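Local coordinates for protein D-psicose 3-epimerase (Agrobacterium tumefaciens, PDB 2HK0) that probably catalyses the metal-dependent epimerisation of ketohexoses at C3, interconverting D-fructose and D-psicose, on a TIM-barrel scaffold, at residues Phe205-Glu210 / Gly226-Gly231; Asp158-Leu163 / Lys195-Val200. All blocks are in the same frame, centred on the assembly; numbering follows the deposited sequence.

Contact 1: Phe205-Glu210 / Gly226-Gly231; sequences FHMNIE and GHFHTG
Met207, built as selenomethionine, reaches from helix 204-210 with its terminal methyl to the outer end of the Phe228 ring on strand 225-230, the two side chains crossing at about a right angle. The methyl does the touching: Met207 CE lies 3.3 Å from Phe228 CE1 and 3.5 Å from Phe228 CZ, a tight approach that is neither cleanly over the face nor cleanly at the edge. The selenium stands farther back. Met207 SE is 5.4 Å from the centroid of the Phe228 ring and 72° off the ring normal, which makes this an oblique Met-aromatic contact with the methyl in front. A bend in the methionine chain at chi3, -96°, turns CE toward the strand. With chi1 at -164°, which sets CG opposite its own N and beside the carbonyl carbon, the Phe228 ring is carried out so that its CE1-CZ end meets the methyl. Both ends are buried, and helix 214-221 adds Phe214 against Met207 and Ile218 against Phe228.

In the closed (beta/alpha)8 barrel, this joins the short helix that directly follows strand 198-203 to the middle of the neighbouring parallel strand 225-230. Past the C-terminal end of that strand the two backbones come nearest, with Phe205 CA and Gly231 CA 5.9 Å apart. Here Gly231 O is hydrogen-bonded to Thr204 OG1, and Phe205 packs on Phe175 of the second subunit. His229 sends its ring away from the helix, and its NE2 is hydrogen-bonded to Glu54 OE2.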
ATOM      1  N   PHE A 205      -2.514  -9.288  13.069  1.00 13.92           N
ATOM      2  CA  PHE A 205      -1.904  -8.406  14.059  1.00 14.81           C
ATOM      3  C   PHE A 205      -0.420  -8.751  14.271  1.00 15.28           C
ATOM      4  O   PHE A 205       0.437  -7.853  14.360  1.00 13.76           O
ATOM      5  CB  PHE A 205      -2.658  -8.505  15.398  1.00 13.37           C
ATOM      6  CG  PHE A 205      -1.978  -7.776  16.551  1.00 15.24           C
ATOM      7  CD1 PHE A 205      -1.916  -6.383  16.584  1.00 13.82           C
ATOM      8  CD2 PHE A 205      -1.400  -8.493  17.596  1.00 17.60           C
ATOM      9  CE1 PHE A 205      -1.282  -5.709  17.650  1.00 16.36           C
ATOM     10  CE2 PHE A 205      -0.762  -7.832  18.671  1.00 17.40           C
ATOM     11  CZ  PHE A 205      -0.708  -6.437  18.691  1.00 18.78           C
ATOM     12  N   HIS A 206      -0.120 -10.045  14.339  1.00 13.47           N
ATOM     13  CA  HIS A 206       1.242 -10.499  14.583  1.00 14.89           C
ATOM     14  C   HIS A 206       2.074 -10.433  13.313  1.00 14.48           C
ATOM     15  O   HIS A 206       3.254 -10.072  13.347  1.00 12.35           O
ATOM     16  CB  HIS A 206       1.218 -11.927  15.145  1.00 15.02           C
ATOM     17  CG  HIS A 206       0.461 -12.048  16.434  1.00 16.52           C
ATOM     18  ND1 HIS A 206       0.850 -11.398  17.582  1.00 17.97           N
ATOM     19  CD2 HIS A 206      -0.669 -12.727  16.754  1.00 19.35           C
ATOM     20  CE1 HIS A 206      -0.005 -11.667  18.555  1.00 18.07           C
ATOM     21  NE2 HIS A 206      -0.936 -12.471  18.079  1.00 19.05           N
HETATM   22  N   MSE A 207       1.458 -10.787  12.194  1.00 13.45           N
HETATM   23  CA  MSE A 207       2.160 -10.724  10.916  1.00 15.65           C
HETATM   24  C   MSE A 207       2.599  -9.275  10.640  1.00 13.84           C
HETATM   25  O   MSE A 207       3.676  -9.035  10.091  1.00 12.14           O
HETATM   26  CB  MSE A 207       1.243 -11.179   9.775  1.00 16.92           C
HETATM   27  CG  MSE A 207       0.795 -12.608   9.818  1.00 22.86           C
HETATM   28 SE   MSE A 207      -0.383 -12.925   8.270  1.00 38.28          SE
HETATM   29  CE  MSE A 207      -2.045 -12.682   9.073  1.00 34.28           C
ATOM     30  N   ASN A 208       1.752  -8.315  11.024  1.00 14.29           N
ATOM     31  CA  ASN A 208       2.034  -6.899  10.796  1.00 13.42           C
ATOM     32  C   ASN A 208       3.367  -6.477  11.398  1.00 15.27           C
ATOM     33  O   ASN A 208       4.032  -5.587  10.882  1.00 15.37           O
ATOM     34  CB  ASN A 208       0.917  -6.020  11.376  1.00 14.95           C
ATOM     35  CG  ASN A 208       1.086  -4.554  11.007  1.00 16.92           C
ATOM     36  OD1 ASN A 208       1.065  -4.202   9.828  1.00 16.77           O
ATOM     37  ND2 ASN A 208       1.265  -3.700  12.009  1.00 15.61           N
ATOM     38  N   ILE A 209       3.758  -7.111  12.492  1.00 15.93           N
ATOM     39  CA  ILE A 209       5.016  -6.753  13.120  1.00 16.11           C
ATOM     40  C   ILE A 209       6.210  -7.536  12.551  1.00 19.29           C
ATOM     41  O   ILE A 209       7.192  -6.945  12.085  1.00 18.03           O
ATOM     42  CB  ILE A 209       4.961  -7.007  14.635  1.00 18.52           C
ATOM     43  CG1 ILE A 209       3.862  -6.141  15.266  1.00 17.46           C
ATOM     44  CG2 ILE A 209       6.348  -6.751  15.266  1.00 17.34           C
ATOM     45  CD1 ILE A 209       3.586  -6.456  16.731  1.00 14.99           C
ATOM     46  N   GLU A 210       6.091  -8.863  12.540  1.00 16.39           N
ATOM     47  CA  GLU A 210       7.195  -9.728  12.130  1.00 16.28           C
ATOM     48  C   GLU A 210       7.457 -10.055  10.659  1.00 16.27           C
ATOM     49  O   GLU A 210       8.611 -10.203  10.262  1.00 15.41           O
ATOM     50  CB  GLU A 210       7.073 -11.056  12.888  1.00 17.09           C
ATOM     51  CG  GLU A 210       6.992 -10.902  14.405  1.00 18.81           C
ATOM     52  CD  GLU A 210       8.202 -10.184  14.999  1.00 20.71           C
ATOM     53  OE1 GLU A 210       9.268 -10.137  14.339  1.00 19.48           O
ATOM     54  OE2 GLU A 210       8.090  -9.677  16.135  1.00 17.39           O
ATOM     55  N   GLY A 226      -4.035 -23.776   8.885  1.00 16.67           N
ATOM     56  CA  GLY A 226      -5.257 -24.386   9.383  1.00 18.13           C
ATOM     57  C   GLY A 226      -6.251 -23.456  10.057  1.00 18.75           C
ATOM     58  O   GLY A 226      -7.411 -23.822  10.228  1.00 19.38           O
ATOM     59  N   HIS A 227      -5.807 -22.256  10.430  1.00 19.22           N
ATOM     60  CA  HIS A 227      -6.668 -21.282  11.106  1.00 18.32           C
ATOM     61  C   HIS A 227      -6.084 -19.881  10.848  1.00 17.54           C
ATOM     62  O   HIS A 227      -4.879 -19.737  10.624  1.00 19.53           O
ATOM     63  CB  HIS A 227      -6.705 -21.600  12.606  1.00 18.32           C
ATOM     64  CG  HIS A 227      -7.933 -21.109  13.306  1.00 18.58           C
ATOM     65  ND1 HIS A 227      -9.198 -21.228  12.766  1.00 18.20           N
ATOM     66  CD2 HIS A 227      -8.095 -20.527  14.520  1.00 19.56           C
ATOM     67  CE1 HIS A 227     -10.086 -20.741  13.616  1.00 18.28           C
ATOM     68  NE2 HIS A 227      -9.443 -20.309  14.690  1.00 21.82           N
ATOM     69  N   PHE A 228      -6.929 -18.856  10.878  1.00 17.05           N
ATOM     70  CA  PHE A 228      -6.495 -17.492  10.565  1.00 17.00           C
ATOM     71  C   PHE A 228      -7.236 -16.455  11.412  1.00 18.18           C
ATOM     72  O   PHE A 228      -8.463 -16.506  11.546  1.00 15.99           O
ATOM     73  CB  PHE A 228      -6.776 -17.231   9.075  1.00 16.98           C
ATOM     74  CG  PHE A 228      -6.063 -16.029   8.490  1.00 16.11           C
ATOM     75  CD1 PHE A 228      -4.681 -16.005   8.373  1.00 15.59           C
ATOM     76  CD2 PHE A 228      -6.794 -14.960   7.968  1.00 19.15           C
ATOM     77  CE1 PHE A 228      -4.026 -14.939   7.738  1.00 17.20           C
ATOM     78  CE2 PHE A 228      -6.157 -13.882   7.329  1.00 15.47           C
ATOM     79  CZ  PHE A 228      -4.774 -13.871   7.212  1.00 17.60           C
ATOM     80  N   HIS A 229      -6.487 -15.509  11.967  1.00 16.71           N
ATOM     81  CA  HIS A 229      -7.066 -14.446  12.784  1.00 15.45           C
ATOM     82  C   HIS A 229      -6.879 -13.099  12.092  1.00 15.97           C
ATOM     83  O   HIS A 229      -5.834 -12.849  11.473  1.00 15.65           O
ATOM     84  CB  HIS A 229      -6.383 -14.397  14.161  1.00 15.72           C
ATOM     85  CG  HIS A 229      -6.969 -15.343  15.162  1.00 17.67           C
ATOM     86  ND1 HIS A 229      -6.593 -15.349  16.487  1.00 18.45           N
ATOM     87  CD2 HIS A 229      -7.953 -16.263  15.045  1.00 17.22           C
ATOM     88  CE1 HIS A 229      -7.328 -16.225  17.147  1.00 19.40           C
ATOM     89  NE2 HIS A 229      -8.163 -16.793  16.294  1.00 21.69           N
ATOM     90  N   THR A 230      -7.869 -12.218  12.224  1.00 14.45           N
ATOM     91  CA  THR A 230      -7.795 -10.905  11.598  1.00 16.01           C
ATOM     92  C   THR A 230      -8.059  -9.738  12.548  1.00 15.99           C
ATOM     93  O   THR A 230      -8.769  -9.871  13.550  1.00 16.23           O
ATOM     94  CB  THR A 230      -8.793 -10.783  10.461  1.00 13.05           C
ATOM     95  OG1 THR A 230     -10.090 -11.132  10.955  1.00 14.69           O
ATOM     96  CG2 THR A 230      -8.404 -11.710   9.306  1.00 15.62           C
ATOM     97  N   GLY A 231      -7.493  -8.593  12.188  1.00 15.99           N
ATOM     98  CA  GLY A 231      -7.644  -7.372  12.961  1.00 16.43           C
ATOM     99  C   GLY A 231      -6.717  -6.346  12.343  1.00 16.88           C
ATOM    100  O   GLY A 231      -5.795  -6.713  11.608  1.00 17.87           O
TER

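Contact 2: Asp158-Leu163 / Lys195-Val200; sequences DFANDL and KNNVKV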
ATOM      1  N   ASP A 158      -2.173 -37.377  18.531  1.00 20.99           N
ATOM      2  CA  ASP A 158      -3.018 -38.537  18.277  1.00 22.73           C
ATOM      3  C   ASP A 158      -4.306 -38.468  19.097  1.00 22.39           C
ATOM      4  O   ASP A 158      -5.375 -38.837  18.613  1.00 21.49           O
ATOM      5  CB  ASP A 158      -2.262 -39.836  18.587  1.00 24.77           C
ATOM      6  CG  ASP A 158      -1.130 -40.122  17.590  1.00 28.78           C
ATOM      7  OD1 ASP A 158      -1.081 -39.493  16.505  1.00 27.17           O
ATOM      8  OD2 ASP A 158      -0.291 -41.003  17.890  1.00 33.13           O
ATOM      9  N   PHE A 159      -4.201 -37.998  20.339  1.00 21.89           N
ATOM     10  CA  PHE A 159      -5.377 -37.883  21.195  1.00 22.45           C
ATOM     11  C   PHE A 159      -6.371 -36.927  20.531  1.00 21.64           C
ATOM     12  O   PHE A 159      -7.558 -37.221  20.438  1.00 19.28           O
ATOM     13  CB  PHE A 159      -4.963 -37.376  22.588  1.00 21.93           C
ATOM     14  CG  PHE A 159      -6.062 -37.440  23.615  1.00 23.19           C
ATOM     15  CD1 PHE A 159      -6.996 -36.418  23.718  1.00 22.49           C
ATOM     16  CD2 PHE A 159      -6.152 -38.528  24.486  1.00 25.71           C
ATOM     17  CE1 PHE A 159      -8.013 -36.466  24.678  1.00 25.91           C
ATOM     18  CE2 PHE A 159      -7.162 -38.593  25.449  1.00 25.69           C
ATOM     19  CZ  PHE A 159      -8.098 -37.553  25.545  1.00 26.24           C
ATOM     20  N   ALA A 160      -5.872 -35.792  20.048  1.00 19.93           N
ATOM     21  CA  ALA A 160      -6.728 -34.817  19.371  1.00 20.95           C
ATOM     22  C   ALA A 160      -7.304 -35.430  18.093  1.00 20.30           C
ATOM     23  O   ALA A 160      -8.486 -35.272  17.785  1.00 19.91           O
ATOM     24  CB  ALA A 160      -5.918 -33.562  19.017  1.00 19.63           C
ATOM     25  N   ASN A 161      -6.450 -36.129  17.352  1.00 19.78           N
ATOM     26  CA  ASN A 161      -6.859 -36.742  16.103  1.00 21.41           C
ATOM     27  C   ASN A 161      -7.985 -37.754  16.276  1.00 22.48           C
ATOM     28  O   ASN A 161      -8.864 -37.861  15.422  1.00 22.02           O
ATOM     29  CB  ASN A 161      -5.667 -37.408  15.410  1.00 23.53           C
ATOM     30  CG  ASN A 161      -6.036 -37.963  14.036  1.00 25.43           C
ATOM     31  OD1 ASN A 161      -5.879 -39.155  13.773  1.00 27.73           O
ATOM     32  ND2 ASN A 161      -6.536 -37.097  13.161  1.00 23.77           N
ATOM     33  N   ASP A 162      -7.977 -38.497  17.373  1.00 24.65           N
ATOM     34  CA  ASP A 162      -9.049 -39.464  17.578  1.00 26.78           C
ATOM     35  C   ASP A 162     -10.370 -38.718  17.729  1.00 27.56           C
ATOM     36  O   ASP A 162     -11.430 -39.250  17.415  1.00 28.21           O
ATOM     37  CB  ASP A 162      -8.787 -40.331  18.818  1.00 27.78           C
ATOM     38  CG  ASP A 162      -7.657 -41.335  18.603  1.00 29.71           C
ATOM     39  OD1 ASP A 162      -7.315 -41.619  17.433  1.00 29.41           O
ATOM     40  OD2 ASP A 162      -7.117 -41.852  19.606  1.00 31.89           O
ATOM     41  N   LEU A 163     -10.302 -37.472  18.185  1.00 24.63           N
ATOM     42  CA  LEU A 163     -11.511 -36.679  18.374  1.00 23.35           C
ATOM     43  C   LEU A 163     -11.832 -35.824  17.145  1.00 21.31           C
ATOM     44  O   LEU A 163     -12.739 -35.002  17.186  1.00 19.10           O
ATOM     45  CB  LEU A 163     -11.348 -35.782  19.622  1.00 23.69           C
ATOM     46  CG  LEU A 163     -11.165 -36.540  20.948  1.00 24.63           C
ATOM     47  CD1 LEU A 163     -10.782 -35.587  22.076  1.00 25.20           C
ATOM     48  CD2 LEU A 163     -12.469 -37.275  21.282  1.00 24.74           C
ATOM     49  N   LYS A 195       2.736 -34.511  12.216  1.00 22.03           N
ATOM     50  CA  LYS A 195       1.416 -35.074  12.441  1.00 22.13           C
ATOM     51  C   LYS A 195       0.445 -34.421  11.471  1.00 22.45           C
ATOM     52  O   LYS A 195       0.491 -33.209  11.242  1.00 24.03           O
ATOM     53  CB  LYS A 195       0.989 -34.837  13.884  1.00 22.26           C
ATOM     54  CG  LYS A 195       1.838 -35.598  14.921  1.00 22.85           C
ATOM     55  CD  LYS A 195       1.525 -37.087  14.909  1.00 24.36           C
ATOM     56  CE  LYS A 195       2.303 -37.833  15.993  1.00 25.38           C
ATOM     57  NZ  LYS A 195       1.872 -39.260  16.079  1.00 25.94           N
ATOM     58  N   ASN A 196      -0.423 -35.230  10.883  1.00 23.63           N
ATOM     59  CA  ASN A 196      -1.387 -34.729   9.910  1.00 22.86           C
ATOM     60  C   ASN A 196      -2.391 -33.722  10.442  1.00 22.28           C
ATOM     61  O   ASN A 196      -2.929 -32.930   9.668  1.00 21.40           O
ATOM     62  CB  ASN A 196      -2.152 -35.887   9.284  1.00 25.74           C
ATOM     63  CG  ASN A 196      -1.243 -36.857   8.573  1.00 30.96           C
ATOM     64  OD1 ASN A 196      -0.288 -36.449   7.906  1.00 32.01           O
ATOM     65  ND2 ASN A 196      -1.532 -38.149   8.703  1.00 32.06           N
ATOM     66  N   ASN A 197      -2.655 -33.745  11.746  1.00 19.16           N
ATOM     67  CA  ASN A 197      -3.641 -32.824  12.302  1.00 19.12           C
ATOM     68  C   ASN A 197      -3.048 -31.650  13.078  1.00 19.78           C
ATOM     69  O   ASN A 197      -3.726 -31.063  13.925  1.00 19.83           O
ATOM     70  CB  ASN A 197      -4.646 -33.595  13.186  1.00 17.52           C
ATOM     71  CG  ASN A 197      -3.998 -34.187  14.426  1.00 18.29           C
ATOM     72  OD1 ASN A 197      -2.897 -34.731  14.365  1.00 15.73           O
ATOM     73  ND2 ASN A 197      -4.683 -34.085  15.556  1.00 17.77           N
ATOM     74  N   VAL A 198      -1.782 -31.322  12.812  1.00 19.74           N
ATOM     75  CA  VAL A 198      -1.135 -30.181  13.455  1.00 17.62           C
ATOM     76  C   VAL A 198      -0.869 -29.226  12.297  1.00 18.94           C
ATOM     77  O   VAL A 198      -0.229 -29.589  11.305  1.00 18.16           O
ATOM     78  CB  VAL A 198       0.169 -30.571  14.180  1.00 19.06           C
ATOM     79  CG1 VAL A 198       0.843 -29.325  14.749  1.00 18.64           C
ATOM     80  CG2 VAL A 198      -0.155 -31.550  15.339  1.00 20.62           C
ATOM     81  N   LYS A 199      -1.386 -28.006  12.436  1.00 17.16           N
ATOM     82  CA  LYS A 199      -1.324 -26.987  11.400  1.00 18.44           C
ATOM     83  C   LYS A 199      -0.742 -25.663  11.890  1.00 19.15           C
ATOM     84  O   LYS A 199      -0.607 -25.426  13.098  1.00 18.24           O
ATOM     85  CB  LYS A 199      -2.750 -26.719  10.893  1.00 16.17           C
ATOM     86  CG  LYS A 199      -3.518 -27.958  10.432  1.00 21.51           C
ATOM     87  CD  LYS A 199      -2.936 -28.496   9.136  1.00 24.13           C
ATOM     88  CE  LYS A 199      -3.477 -29.887   8.797  1.00 27.37           C
ATOM     89  NZ  LYS A 199      -4.958 -29.908   8.787  1.00 28.48           N
ATOM     90  N   VAL A 200      -0.427 -24.792  10.939  1.00 19.68           N
ATOM     91  CA  VAL A 200       0.105 -23.482  11.266  1.00 19.57           C
ATOM     92  C   VAL A 200      -1.065 -22.516  11.344  1.00 17.98           C
ATOM     93  O   VAL A 200      -2.053 -22.664  10.618  1.00 15.47           O
ATOM     94  CB  VAL A 200       1.094 -22.971  10.185  1.00 23.87           C
ATOM     95  CG1 VAL A 200       1.524 -21.546  10.503  1.00 24.58           C
ATOM     96  CG2 VAL A 200       2.334 -23.870  10.150  1.00 26.15           C
TER
HETATM   97  O   HOH W   1      -2.338 -37.521  14.584  1.00 24.87           O
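Asp158 and Lys195 form a salt bridge between the last turns of helix 142-162 and the turn that leads into strand 198-203 of the (beta/alpha)8 barrel. The side chains cross at about a right angle. Lys195 NZ donates to Asp158 OD1 at 3.0 Å, on the syn side but 34° out of the carboxylate plane, and more weakly to Asp158 OD2 at 3.3 Å. The ammonium is therefore shared unequally between the two oxygens. Asp158 OD1 has a second donor, a water 3.0 Å away that also donates to Asn197 OD1 at 2.9 Å, so a single water ties the exposed carboxylate to a buried amide.

Asn197 is the residue of 195-200 most covered by the helix segment. Its CG sits between the backbone N and the carbonyl carbon (chi1 66°), which brings the amide against the helix end. There Asn197 ND2 donates to two backbone carbonyls outside the two segments, Ala157 O within helix 142-162 and Ile165 O just before strand 166-170. Those two bonds would fix the rotation of the amide and leave OD1 turned to the water. They are consistent with a close pair that is not a hydrogen bond: Asn161 N and Asn197 ND2, both donors, are 3.2 Å apart. Asn161 touches chiefly with CB, 3.5 Å from Asn197 ND2; its amide plane is turned 59° from that of Asn197.

Behind this layer, Lys195 to Val198 make a type I beta turn whose closing bond, Val198 N to Lys195 O, is weak, and backbone bonds from Asn197 and Lys199 to Leu167 join it to the adjoining strand 166-170. Ala160 rests on Leu167 of that strand and on Leu113 of helix 99-118, while its CB meets Asn197 ND2 at 3.7 Å.

Strand 198-203 links the two: contact 2 is at its start, contact 1 beyond its end. The contact centres are 22 Å apart, yet their segments touch, as Gly226 N lies 2.9 Å from Val200 O, a probable hydrogen bond between adjacent parallel strands, and Gly226 CA packs 3.7 Å from Lys199 CB. In TIM barrels the active site lies at the C-terminal ends of the strands. Contact 1 is at that end and next to the second subunit, whereas contact 2 occupies the N-terminal end, where no other chain of the assembly touches it.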